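Local coordinates for sensor protein, Kinase (Polaromonas sp. JS666, PDB 3GRC), which probably carries the CheY-like receiver domain of a two-component sensor kinase, where a phosphoryl group would be accepted during signal relay, at residues Asn23-Lys28 and Lys110-Asn115; Ser67-Leu72 and Gln100-Ser105; Asp80-Val85 and His122-Asn127. One frame throughout, in Å; residues are numbered along the deposited sequence.

Contact 1: Asn23-Lys28 and Lys110-Asn115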
loop_
_atom_site.group_PDB
_atom_site.type_symbol
_atom_site.label_atom_id
_atom_site.label_comp_id
_atom_site.label_asym_id
_atom_site.label_seq_id
_atom_site.Cartn_x
_atom_site.Cartn_y
_atom_site.Cartn_z
ATOM N N ASN A 23 3.738 7.076 -7.914
ATOM C CA ASN A 23 4.068 8.414 -7.438
ATOM C C ASN A 23 3.367 9.472 -8.312
ATOM O O ASN A 23 2.731 10.380 -7.785
ATOM C CB ASN A 23 5.592 8.630 -7.451
ATOM C CG ASN A 23 5.996 10.017 -6.967
ATOM O OD1 ASN A 23 6.662 10.754 -7.680
ATOM N ND2 ASN A 23 5.604 10.369 -5.747
ATOM N N LEU A 24 3.465 9.339 -9.636
ATOM C CA LEU A 24 2.829 10.288 -10.559
ATOM C C LEU A 24 1.293 10.225 -10.576
ATOM O O LEU A 24 0.647 11.273 -10.610
ATOM C CB LEU A 24 3.375 10.094 -11.975
ATOM C CG LEU A 24 4.856 10.459 -12.057
ATOM C CD1 LEU A 24 5.453 9.944 -13.376
ATOM C CD2 LEU A 24 5.002 11.985 -11.911
HETATM N N MSE A 25 0.705 9.021 -10.569
HETATM C CA MSE A 25 -0.773 8.878 -10.535
HETATM C C MSE A 25 -1.353 9.459 -9.230
HETATM O O MSE A 25 -2.402 10.108 -9.221
HETATM C CB MSE A 25 -1.206 7.395 -10.593
HETATM C CG MSE A 25 -0.998 6.665 -11.882
HETATM SE SE MSE A 25 -1.717 4.840 -11.733
HETATM C CE MSE A 25 -1.518 4.415 -13.640
ATOM N N LEU A 26 -0.675 9.190 -8.124
ATOM C CA LEU A 26 -1.147 9.672 -6.842
ATOM C C LEU A 26 -1.165 11.192 -6.801
ATOM O O LEU A 26 -2.100 11.798 -6.267
ATOM C CB LEU A 26 -0.277 9.121 -5.717
ATOM C CG LEU A 26 -0.518 7.631 -5.503
ATOM C CD1 LEU A 26 0.216 7.111 -4.252
ATOM C CD2 LEU A 26 -2.002 7.442 -5.363
ATOM N N GLU A 27 -0.130 11.795 -7.372
ATOM C CA GLU A 27 -0.034 13.242 -7.419
ATOM C C GLU A 27 -1.242 13.780 -8.199
ATOM O O GLU A 27 -1.875 14.737 -7.777
ATOM C CB GLU A 27 1.278 13.686 -8.081
ATOM C CG GLU A 27 1.420 15.208 -8.215
ATOM C CD GLU A 27 2.787 15.633 -8.727
ATOM O OE1 GLU A 27 3.191 15.176 -9.816
ATOM O OE2 GLU A 27 3.462 16.430 -8.035
ATOM N N LYS A 28 -1.578 13.174 -9.330
ATOM C CA LYS A 28 -2.744 13.661 -10.060
ATOM C C LYS A 28 -3.999 13.566 -9.182
ATOM O O LYS A 28 -4.879 14.414 -9.258
ATOM C CB LYS A 28 -2.955 12.862 -11.344
ATOM C CG LYS A 28 -1.921 13.141 -12.412
ATOM C CD LYS A 28 -1.980 14.581 -12.861
ATOM C CE LYS A 28 -1.152 14.779 -14.114
ATOM N NZ LYS A 28 -1.093 16.212 -14.509
ATOM N N LYS A 110 -2.547 -5.490 -11.669
ATOM C CA LYS A 110 -1.782 -4.720 -12.632
ATOM C C LYS A 110 -2.143 -5.410 -13.950
ATOM O O LYS A 110 -2.289 -6.631 -13.990
ATOM C CB LYS A 110 -0.279 -4.843 -12.367
ATOM C CG LYS A 110 0.231 -4.098 -11.117
ATOM C CD LYS A 110 1.690 -4.407 -10.879
ATOM C CE LYS A 110 2.223 -3.805 -9.581
ATOM N NZ LYS A 110 3.645 -4.212 -9.286
ATOM N N PRO A 111 -2.327 -4.642 -15.038
ATOM C CA PRO A 111 -2.224 -3.178 -15.135
ATOM C C PRO A 111 -3.179 -2.441 -14.198
ATOM O O PRO A 111 -4.337 -2.810 -14.045
ATOM C CB PRO A 111 -2.527 -2.913 -16.613
ATOM C CG PRO A 111 -3.479 -4.002 -16.964
ATOM C CD PRO A 111 -2.842 -5.212 -16.295
ATOM N N ILE A 112 -2.665 -1.386 -13.586
ATOM C CA ILE A 112 -3.407 -0.596 -12.627
ATOM C C ILE A 112 -4.536 0.265 -13.172
ATOM O O ILE A 112 -4.361 1.025 -14.114
ATOM C CB ILE A 112 -2.456 0.325 -11.828
ATOM C CG1 ILE A 112 -1.278 -0.485 -11.274
ATOM C CG2 ILE A 112 -3.235 0.990 -10.682
ATOM C CD1 ILE A 112 -0.155 0.358 -10.687
ATOM N N ASP A 113 -5.699 0.128 -12.557
ATOM C CA ASP A 113 -6.860 0.917 -12.912
ATOM C C ASP A 113 -6.711 2.206 -12.089
ATOM O O ASP A 113 -6.971 2.214 -10.899
ATOM C CB ASP A 113 -8.123 0.182 -12.492
ATOM C CG ASP A 113 -9.373 0.885 -12.941
ATOM O OD1 ASP A 113 -9.446 2.127 -12.838
ATOM O OD2 ASP A 113 -10.294 0.186 -13.390
ATOM N N GLU A 114 -6.284 3.284 -12.727
ATOM C CA GLU A 114 -6.065 4.552 -12.040
ATOM C C GLU A 114 -7.251 5.072 -11.238
ATOM O O GLU A 114 -7.091 5.514 -10.092
ATOM C CB GLU A 114 -5.633 5.608 -13.051
ATOM C CG GLU A 114 -4.949 6.818 -12.446
ATOM C CD GLU A 114 -4.302 7.680 -13.512
ATOM O OE1 GLU A 114 -4.026 7.143 -14.604
ATOM O OE2 GLU A 114 -4.063 8.877 -13.261
ATOM N N ASN A 115 -8.434 5.041 -11.842
ATOM C CA ASN A 115 -9.641 5.505 -11.167
ATOM C C ASN A 115 -9.931 4.674 -9.930
ATOM O O ASN A 115 -10.251 5.211 -8.867
ATOM C CB ASN A 115 -10.831 5.437 -12.123
ATOM C CG ASN A 115 -10.650 6.340 -13.315
ATOM O OD1 ASN A 115 -10.579 7.561 -13.168
ATOM N ND2 ASN A 115 -10.552 5.751 -14.505
HETATM O O HOH W 1 -4.839 9.954 -11.019
#
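Met25, present as selenomethionine, lays its chain obliquely over the side chain of Glu114. Its CG stands over the face of the carboxylate, 3.8 Å from Glu114 CD and almost equally far from both carboxylate oxygens. Further out, Met25 SE rests 3.9 Å from Glu114 CG, and Met25 CE comes to 3.8 Å from Glu114 OE1. Both chains are stretched; in Glu114, CG lies anti to the backbone N (chi1 -161°), which carries the carboxylate across to helix 16-28. The far end of Met25 also meets Ile112, SE to CG2 at 4.3 Å, a looser apolar contact. A water completes it: it donates to Met25 O at 3.0 Å and to Glu114 OE2 at 2.6 Å, so it bridges the two helices where no direct hydrogen bond does. An alanine in place of Glu114 would probably leave this water without its second acceptor and remove the carboxylate that lies over Met25 CG. Glu114 opens helix 114-128, N-capped by Asp113, whose OD1 accepts from Leu116 N; the negative charge of Glu114, in the first turn, probably suits the helix N-terminus. Just before, Lys110 and the cis peptide to Pro111 form the Lys-Pro element familiar from receiver domains, with Lys110 NZ in a salt bridge to Glu13. Helices 16-28 and 114-128 thus meet at the surface; Met25 also touches Leu117 and Ile112 touches Leu22, while the buried Leu26 packs on Ile118 and Leu121 and on Ile9 and Ile11 of strand 8-12.

Contact 2: Ser67-Leu72 and Gln100-Ser105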
loop_
_atom_site.group_PDB
_atom_site.type_symbol
_atom_site.label_atom_id
_atom_site.label_comp_id
_atom_site.label_asym_id
_atom_site.label_seq_id
_atom_site.Cartn_x
_atom_site.Cartn_y
_atom_site.Cartn_z
ATOM N N SER A 67 3.688 -10.647 4.451
ATOM C CA SER A 67 4.518 -10.651 5.653
ATOM C C SER A 67 4.645 -9.225 6.182
ATOM O O SER A 67 4.584 -8.981 7.392
ATOM C CB SER A 67 5.913 -11.198 5.328
ATOM O OG SER A 67 6.812 -10.950 6.397
ATOM N N LEU A 68 4.837 -8.285 5.264
ATOM C CA LEU A 68 4.956 -6.882 5.619
ATOM C C LEU A 68 3.663 -6.404 6.272
ATOM O O LEU A 68 3.690 -5.789 7.336
ATOM C CB LEU A 68 5.245 -6.048 4.372
ATOM C CG LEU A 68 5.157 -4.523 4.496
ATOM C CD1 LEU A 68 5.938 -4.022 5.706
ATOM C CD2 LEU A 68 5.690 -3.911 3.212
ATOM N N ILE A 69 2.528 -6.708 5.642
ATOM C CA ILE A 69 1.233 -6.282 6.169
ATOM C C ILE A 69 0.939 -6.874 7.549
ATOM O O ILE A 69 0.403 -6.185 8.421
ATOM C CB ILE A 69 0.082 -6.627 5.186
ATOM C CG1 ILE A 69 0.257 -5.842 3.886
ATOM C CG2 ILE A 69 -1.253 -6.258 5.798
ATOM C CD1 ILE A 69 -0.722 -6.212 2.798
ATOM N N ARG A 70 1.286 -8.142 7.745
ATOM C CA ARG A 70 1.074 -8.791 9.032
ATOM C C ARG A 70 1.877 -8.062 10.103
ATOM O O ARG A 70 1.363 -7.778 11.186
ATOM C CB ARG A 70 1.507 -10.259 8.988
ATOM C CG ARG A 70 0.545 -11.165 8.244
ATOM C CD ARG A 70 0.938 -12.635 8.350
ATOM N NE ARG A 70 0.059 -13.490 7.550
ATOM C CZ ARG A 70 -1.265 -13.570 7.694
ATOM N NH1 ARG A 70 -1.898 -12.849 8.616
ATOM N NH2 ARG A 70 -1.963 -14.377 6.907
ATOM N N ALA A 71 3.134 -7.751 9.789
ATOM C CA ALA A 71 4.011 -7.058 10.728
ATOM C C ALA A 71 3.432 -5.695 11.107
ATOM O O ALA A 71 3.484 -5.289 12.268
ATOM C CB ALA A 71 5.406 -6.898 10.121
ATOM N N LEU A 72 2.863 -4.993 10.128
ATOM C CA LEU A 72 2.263 -3.679 10.381
ATOM C C LEU A 72 1.026 -3.750 11.286
ATOM O O LEU A 72 0.792 -2.863 12.108
ATOM C CB LEU A 72 1.897 -3.011 9.053
ATOM C CG LEU A 72 3.094 -2.584 8.201
ATOM C CD1 LEU A 72 2.659 -2.350 6.768
ATOM C CD2 LEU A 72 3.707 -1.332 8.796
ATOM N N GLN A 100 -9.980 -10.422 8.007
ATOM C CA GLN A 100 -10.235 -9.197 8.753
ATOM C C GLN A 100 -9.016 -8.683 9.516
ATOM O O GLN A 100 -8.738 -7.491 9.510
ATOM C CB GLN A 100 -11.415 -9.397 9.711
ATOM C CG GLN A 100 -12.742 -9.574 8.988
ATOM C CD GLN A 100 -13.059 -8.412 8.053
ATOM O OE1 GLN A 100 -13.976 -8.494 7.231
ATOM N NE2 GLN A 100 -12.304 -7.323 8.178
ATOM N N PRO A 101 -8.279 -9.574 10.190
ATOM C CA PRO A 101 -7.096 -9.117 10.930
ATOM C C PRO A 101 -6.068 -8.417 10.032
ATOM O O PRO A 101 -5.402 -7.471 10.453
ATOM C CB PRO A 101 -6.548 -10.408 11.532
ATOM C CG PRO A 101 -7.788 -11.224 11.752
ATOM C CD PRO A 101 -8.555 -10.995 10.467
ATOM N N LEU A 102 -5.950 -8.896 8.793
ATOM C CA LEU A 102 -5.024 -8.341 7.807
ATOM C C LEU A 102 -5.465 -6.912 7.439
ATOM O O LEU A 102 -4.647 -6.041 7.174
ATOM C CB LEU A 102 -4.988 -9.245 6.570
ATOM C CG LEU A 102 -3.693 -9.306 5.758
ATOM C CD1 LEU A 102 -2.569 -9.827 6.643
ATOM C CD2 LEU A 102 -3.890 -10.213 4.547
ATOM N N ALA A 103 -6.773 -6.688 7.436
ATOM C CA ALA A 103 -7.331 -5.365 7.166
ATOM C C ALA A 103 -6.849 -4.652 5.902
ATOM O O ALA A 103 -6.576 -3.448 5.916
ATOM C CB ALA A 103 -7.108 -4.461 8.394
ATOM N N VAL A 104 -6.735 -5.390 4.809
ATOM C CA VAL A 104 -6.333 -4.773 3.557
ATOM C C VAL A 104 -7.642 -4.348 2.894
ATOM O O VAL A 104 -8.526 -5.167 2.615
ATOM C CB VAL A 104 -5.511 -5.753 2.688
ATOM C CG1 VAL A 104 -6.008 -7.155 2.907
ATOM C CG2 VAL A 104 -5.576 -5.350 1.207
ATOM N N SER A 105 -7.773 -3.042 2.692
ATOM C CA SER A 105 -8.975 -2.460 2.122
ATOM C C SER A 105 -9.350 -2.965 0.736
ATOM O O SER A 105 -10.505 -3.315 0.491
ATOM C CB SER A 105 -8.843 -0.938 2.099
ATOM O OG SER A 105 -8.649 -0.439 3.414
#
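Leu102 enters from the loop and pushes its CD1 methyl between Ile69 and Arg70 of helix 65-73. Its CG lies roughly anti to the backbone N (chi1 -150°), which sends the branch toward the helix. There CD1 sits 3.9 Å from Ile69 CG2, the two side chains crossing at about a right angle. The same methyl lies over one face of the Arg70 guanidinium, 3.7 Å from NH1, and equally close to the Arg70 CG. A turn about the CD-NE bond of Arg70 (chi4 -58°) brings the guanidinium round to meet it. The carbonyl of Leu102 also takes part: Ile69 CG2 is 3.7 Å from Leu102 O, an oxygen that accepts from Arg73 NE. In the alternating beta-alpha order of the receiver fold, this loop joins helix 90-97 to strand 106-108, and here it lies against helix 65-73. Ala103 follows with left-handed helical backbone angles, and its O accepts from Arg73 NH2, so one guanidinium grips two successive carbonyls. Val104 then turns to the sheet, packing on Val85 of strand 82-86 and on Asn98. Ser105, last in line, is bound through its backbone to Ile83.

Contact 3: Asp80-Val85 and His122-Asn127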
loop_
_atom_site.group_PDB
_atom_site.type_symbol
_atom_site.label_atom_id
_atom_site.label_comp_id
_atom_site.label_asym_id
_atom_site.label_seq_id
_atom_site.Cartn_x
_atom_site.Cartn_y
_atom_site.Cartn_z
ATOM N N ASP A 80 -3.928 0.814 12.369
ATOM C CA ASP A 80 -5.036 1.489 11.705
ATOM C C ASP A 80 -4.647 2.225 10.422
ATOM O O ASP A 80 -5.394 3.067 9.923
ATOM C CB ASP A 80 -5.711 2.448 12.685
ATOM C CG ASP A 80 -6.310 1.724 13.881
ATOM O OD1 ASP A 80 -7.103 0.779 13.663
ATOM O OD2 ASP A 80 -5.989 2.093 15.033
ATOM N N LEU A 81 -3.479 1.895 9.889
ATOM C CA LEU A 81 -2.998 2.501 8.650
ATOM C C LEU A 81 -3.727 1.859 7.462
ATOM O O LEU A 81 -3.687 0.639 7.288
ATOM C CB LEU A 81 -1.488 2.278 8.522
ATOM C CG LEU A 81 -0.820 2.717 7.222
ATOM C CD1 LEU A 81 -0.876 4.236 7.090
ATOM C CD2 LEU A 81 0.613 2.217 7.208
ATOM N N ALA A 82 -4.403 2.666 6.650
ATOM C CA ALA A 82 -5.120 2.106 5.501
ATOM C C ALA A 82 -4.098 1.501 4.528
ATOM O O ALA A 82 -3.055 2.091 4.281
ATOM C CB ALA A 82 -5.958 3.185 4.814
ATOM N N ILE A 83 -4.395 0.309 4.015
ATOM C CA ILE A 83 -3.505 -0.377 3.098
ATOM C C ILE A 83 -4.239 -0.892 1.855
ATOM O O ILE A 83 -5.308 -1.494 1.960
ATOM C CB ILE A 83 -2.833 -1.583 3.773
ATOM C CG1 ILE A 83 -1.981 -1.123 4.949
ATOM C CG2 ILE A 83 -1.997 -2.348 2.746
ATOM C CD1 ILE A 83 -1.128 -2.221 5.549
ATOM N N VAL A 84 -3.653 -0.646 0.687
ATOM C CA VAL A 84 -4.193 -1.098 -0.594
ATOM C C VAL A 84 -3.096 -1.919 -1.273
ATOM O O VAL A 84 -1.982 -1.433 -1.471
ATOM C CB VAL A 84 -4.568 0.107 -1.531
ATOM C CG1 VAL A 84 -4.907 -0.390 -2.921
ATOM C CG2 VAL A 84 -5.744 0.880 -0.961
ATOM N N VAL A 85 -3.400 -3.165 -1.621
ATOM C CA VAL A 85 -2.426 -4.009 -2.299
ATOM C C VAL A 85 -2.534 -3.715 -3.797
ATOM O O VAL A 85 -3.638 -3.653 -4.341
ATOM C CB VAL A 85 -2.714 -5.522 -2.073
ATOM C CG1 VAL A 85 -1.905 -6.358 -3.047
ATOM C CG2 VAL A 85 -2.376 -5.911 -0.660
ATOM N N HIS A 122 -9.119 6.652 -1.220
ATOM C CA HIS A 122 -10.042 7.554 -0.523
ATOM C C HIS A 122 -10.955 6.739 0.391
ATOM O O HIS A 122 -11.126 7.074 1.559
ATOM C CB HIS A 122 -10.891 8.350 -1.525
ATOM C CG HIS A 122 -10.185 9.544 -2.091
ATOM N ND1 HIS A 122 -10.467 10.050 -3.342
ATOM C CD2 HIS A 122 -9.205 10.317 -1.578
ATOM C CE1 HIS A 122 -9.680 11.089 -3.577
ATOM N NE2 HIS A 122 -8.906 11.272 -2.526
ATOM N N ARG A 123 -11.531 5.670 -0.159
ATOM C CA ARG A 123 -12.404 4.768 0.583
ATOM C C ARG A 123 -11.654 4.197 1.782
ATOM O O ARG A 123 -12.113 4.302 2.920
ATOM C CB ARG A 123 -12.847 3.592 -0.305
ATOM C CG ARG A 123 -14.302 3.599 -0.753
ATOM C CD ARG A 123 -14.582 4.756 -1.686
ATOM N NE ARG A 123 -15.961 4.776 -2.180
ATOM C CZ ARG A 123 -16.517 3.818 -2.920
ATOM N NH1 ARG A 123 -15.824 2.737 -3.264
ATOM N NH2 ARG A 123 -17.772 3.954 -3.333
ATOM N N ALA A 124 -10.496 3.594 1.516
ATOM C CA ALA A 124 -9.688 2.972 2.565
ATOM C C ALA A 124 -9.333 3.917 3.706
ATOM O O ALA A 124 -9.432 3.555 4.881
ATOM C CB ALA A 124 -8.425 2.383 1.967
ATOM N N ILE A 125 -8.908 5.126 3.359
ATOM C CA ILE A 125 -8.542 6.121 4.355
ATOM C C ILE A 125 -9.740 6.513 5.221
ATOM O O ILE A 125 -9.644 6.536 6.451
ATOM C CB ILE A 125 -7.959 7.376 3.683
ATOM C CG1 ILE A 125 -6.651 7.009 2.961
ATOM C CG2 ILE A 125 -7.747 8.480 4.724
ATOM C CD1 ILE A 125 -6.004 8.163 2.200
ATOM N N ASP A 126 -10.872 6.803 4.583
ATOM C CA ASP A 126 -12.074 7.197 5.316
ATOM C C ASP A 126 -12.678 6.070 6.155
ATOM O O ASP A 126 -13.224 6.321 7.231
ATOM C CB ASP A 126 -13.122 7.774 4.353
ATOM C CG ASP A 126 -12.622 9.021 3.625
ATOM O OD1 ASP A 126 -11.839 9.804 4.223
ATOM O OD2 ASP A 126 -13.024 9.223 2.458
ATOM N N ASN A 127 -12.575 4.828 5.688
ATOM C CA ASN A 127 -13.113 3.721 6.460
ATOM C C ASN A 127 -12.250 3.447 7.657
ATOM O O ASN A 127 -12.762 3.160 8.719
ATOM C CB ASN A 127 -13.249 2.449 5.626
ATOM C CG ASN A 127 -13.592 1.231 6.481
ATOM O OD1 ASN A 127 -14.754 1.014 6.856
ATOM N ND2 ASN A 127 -12.571 0.447 6.824
#
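Ala82 presses its methyl onto the backbone of helix 114-128: CB lies 3.5 Å from Ala124 O and 3.8 Å from Ile125 N. The same CB meets the methyl of Ala124, CB to CB at 3.9 Å, and more loosely Ile125 CG1 at 4.3 Å. Two residues along the strand, Val84 adds CG2 at 4.2 Å from Ala124 CB. Its CG1 is anti to the backbone N (chi1 171°), which leaves CG2 as the branch that reaches the helix. The alanines at the centre are consistent with the close approach, 7.6 Å between the axes of strand 82-85 and helix 122-127, which run nearly antiparallel at 152°. The strand is held from both edges in the parallel sheet of the receiver fold, Ala82 and Val84 bonding to strand 53-56 and Val85 to Thr106. Around the helix, Ala124 also touches Ser105, while Ile125 reaches Ala52 and Ala53. Ile83 points from the other face of the strand and packs on helix 65-73. No hydrogen bond joins the two segments, so the fit between helix and sheet rests on methyl groups and backbone meeting in van der Waals contact, and probably depends on the small size of the paired alanines.

Overall arrangement
Contacts 2 and 3 are buried, whereas contact 1 lies at the surface, on the opposite side of the chain's centre from contact 2. Contacts 1 and 3 share helix 114-128, used at its first turn in the one and near its end in the other, with centres 16 Å apart. Contacts 2 and 3 adjoin through Ile69 and Val85. Helices 65-73 and 114-128 flank strand 82-86 on its two faces, Ile83 turned to the former, Ala82 and Val84 to the latter. Their chemistry differs with place: a carboxylate and bridging water at the surface; in the buried pair, a leucine against isoleucine and arginine in contact 2, and small apolar side chains against helix backbone, without hydrogen bonds, in contact 3.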